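Local coordinates for botulinum neurotoxin type C1 (Clostridium botulinum, PDB 3N7K), which binds gangliosides through its receptor-binding domain, probably to bring the toxin to nerve cell surfaces, at residues Q124-S129 and G153-Y158. Residues are numbered along the deposited sequence; the frame is centred on the assembly and turned at random.
Sequences QSINFS and GNMKIY
Ile126 lies over the backbone of the facing strand, between the side chains of Met155 and Ile157. Its CG1 is anti to the backbone N (chi1 -163°) and chi2 is extended. This sends CD1 down to the peptide after Met155, where it comes 3.2 Å from Met155 O and 3.5 Å from Lys156 CA. CD1 also lies 4.2 Å from Met155 CG. Ile126 CG1 and CG2 each lie 4.0 Å from Ile157 CG2. The two isoleucines pass side by side, pointing opposite ways, and meet along their flanks. Ile157 CG2 also comes within 3.9 Å of Asn127 O.

Strands 122-129 and 154-159 belong to different antiparallel sheets. They face each other across the interior of the lectin-like beta sandwich that forms the N-terminal half of the receptor-binding domain. Their segments run nearly parallel, with axes 7.1 Å apart at the closest and 23° between their directions. The two sheets are joined here by van der Waals contact.

Met155 rises toward Gln124 and bends at chi3 (-113°). That bend carries its methyl CE to 3.5 Å from Gln124 O. The sulfur SD lies 3.9 Å from Gln124 CG, the aliphatic part of the glutamine. The Gln124 amide reaches past this contact, and its OE1 accepts a hydrogen bond from Lys170 N. Met155 also touches Phe114 and Leu116 of strand 111-117, the neighbour of 122-129, while Ile157 rests on Val147 of its own sheet. Lys156 points away from the sandwich interior, and its NZ makes a long, weak ion pair with Glu214.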
loop_
_atom_site.group_PDB
_atom_site.type_symbol
_atom_site.label_atom_id
_atom_site.label_comp_id
_atom_site.label_asym_id
_atom_site.label_seq_id
_atom_site.Cartn_x
_atom_site.Cartn_y
_atom_site.Cartn_z
ATOM N N GLN A 124 -23.763 -1.105 -15.754
ATOM C CA GLN A 124 -23.697 0.041 -14.842
ATOM C C GLN A 124 -22.431 -0.157 -14.011
ATOM O O GLN A 124 -22.379 -1.005 -13.123
ATOM C CB GLN A 124 -24.949 0.121 -13.947
ATOM C CG GLN A 124 -24.883 1.218 -12.869
ATOM C CD GLN A 124 -26.222 1.950 -12.632
ATOM O OE1 GLN A 124 -27.274 1.334 -12.438
ATOM N NE2 GLN A 124 -26.167 3.276 -12.635
ATOM N N SER A 125 -21.398 0.613 -14.333
ATOM C CA SER A 125 -20.123 0.494 -13.640
ATOM C C SER A 125 -19.810 1.679 -12.752
ATOM O O SER A 125 -20.395 2.746 -12.879
ATOM C CB SER A 125 -18.973 0.312 -14.643
ATOM O OG SER A 125 -19.102 -0.896 -15.369
ATOM N N ILE A 126 -18.869 1.467 -11.847
ATOM C CA ILE A 126 -18.437 2.493 -10.921
ATOM C C ILE A 126 -16.946 2.189 -10.810
ATOM O O ILE A 126 -16.544 1.040 -10.994
ATOM C CB ILE A 126 -19.194 2.342 -9.552
ATOM C CG1 ILE A 126 -19.068 3.628 -8.743
ATOM C CG2 ILE A 126 -18.667 1.137 -8.754
ATOM C CD1 ILE A 126 -19.945 3.653 -7.514
ATOM N N ASN A 127 -16.113 3.185 -10.550
ATOM C CA ASN A 127 -14.697 2.880 -10.464
ATOM C C ASN A 127 -13.890 3.721 -9.507
ATOM O O ASN A 127 -14.380 4.663 -8.884
ATOM C CB ASN A 127 -14.041 2.964 -11.848
ATOM C CG ASN A 127 -14.032 4.392 -12.419
ATOM O OD1 ASN A 127 -14.863 4.732 -13.260
ATOM N ND2 ASN A 127 -13.097 5.229 -11.952
ATOM N N PHE A 128 -12.624 3.337 -9.410
ATOM C CA PHE A 128 -11.631 4.002 -8.582
ATOM C C PHE A 128 -10.480 4.302 -9.540
ATOM O O PHE A 128 -10.055 3.430 -10.300
ATOM C CB PHE A 128 -11.172 3.072 -7.457
ATOM C CG PHE A 128 -9.785 3.357 -6.957
ATOM C CD1 PHE A 128 -9.468 4.579 -6.379
ATOM C CD2 PHE A 128 -8.787 2.391 -7.059
ATOM C CE1 PHE A 128 -8.182 4.831 -5.911
ATOM C CE2 PHE A 128 -7.498 2.640 -6.590
ATOM C CZ PHE A 128 -7.199 3.859 -6.017
ATOM N N SER A 129 -10.005 5.543 -9.520
ATOM C CA SER A 129 -8.911 5.960 -10.395
ATOM C C SER A 129 -7.772 6.489 -9.542
ATOM O O SER A 129 -7.947 7.469 -8.815
ATOM C CB SER A 129 -9.406 7.048 -11.354
ATOM O OG SER A 129 -10.353 7.897 -10.713
ATOM N N GLY A 153 -31.554 2.099 -4.135
ATOM C CA GLY A 153 -30.802 3.280 -3.765
ATOM C C GLY A 153 -29.494 3.415 -4.509
ATOM O O GLY A 153 -29.445 3.383 -5.743
ATOM N N ASN A 154 -28.411 3.539 -3.755
ATOM C CA ASN A 154 -27.110 3.720 -4.364
ATOM C C ASN A 154 -26.127 2.546 -4.398
ATOM O O ASN A 154 -26.186 1.598 -3.610
ATOM C CB ASN A 154 -26.435 4.932 -3.722
ATOM C CG ASN A 154 -27.161 6.225 -4.025
ATOM O OD1 ASN A 154 -27.131 6.717 -5.155
ATOM N ND2 ASN A 154 -27.829 6.782 -3.017
ATOM N N MET A 155 -25.216 2.654 -5.355
ATOM C CA MET A 155 -24.148 1.701 -5.592
ATOM C C MET A 155 -22.880 2.522 -5.365
ATOM O O MET A 155 -22.716 3.589 -5.965
ATOM C CB MET A 155 -24.224 1.222 -7.043
ATOM C CG MET A 155 -22.936 0.675 -7.632
ATOM S SD MET A 155 -23.103 0.546 -9.433
ATOM C CE MET A 155 -23.054 -1.220 -9.674
ATOM N N LYS A 156 -22.001 2.053 -4.483
ATOM C CA LYS A 156 -20.766 2.786 -4.215
ATOM C C LYS A 156 -19.562 1.895 -4.012
ATOM O O LYS A 156 -19.681 0.688 -3.805
ATOM C CB LYS A 156 -20.910 3.699 -2.990
ATOM C CG LYS A 156 -22.264 3.697 -2.315
ATOM C CD LYS A 156 -22.313 4.831 -1.308
ATOM C CE LYS A 156 -23.631 4.887 -0.548
ATOM N NZ LYS A 156 -23.875 3.664 0.269
ATOM N N ILE A 157 -18.389 2.506 -4.065
ATOM C CA ILE A 157 -17.154 1.777 -3.883
ATOM C C ILE A 157 -16.219 2.569 -2.980
ATOM O O ILE A 157 -16.119 3.784 -3.102
ATOM C CB ILE A 157 -16.474 1.495 -5.251
ATOM C CG1 ILE A 157 -15.132 0.795 -5.027
ATOM C CG2 ILE A 157 -16.289 2.787 -6.033
ATOM C CD1 ILE A 157 -14.499 0.275 -6.289
ATOM N N TYR A 158 -15.552 1.873 -2.061
ATOM C CA TYR A 158 -14.611 2.503 -1.139
ATOM C C TYR A 158 -13.220 1.893 -1.274
ATOM O O TYR A 158 -13.079 0.697 -1.488
ATOM C CB TYR A 158 -15.033 2.294 0.318
ATOM C CG TYR A 158 -16.457 2.660 0.655
ATOM C CD1 TYR A 158 -16.728 3.626 1.619
ATOM C CD2 TYR A 158 -17.532 2.016 0.052
ATOM C CE1 TYR A 158 -18.028 3.941 1.978
ATOM C CE2 TYR A 158 -18.839 2.326 0.405
ATOM C CZ TYR A 158 -19.076 3.292 1.374
ATOM O OH TYR A 158 -20.354 3.600 1.759
#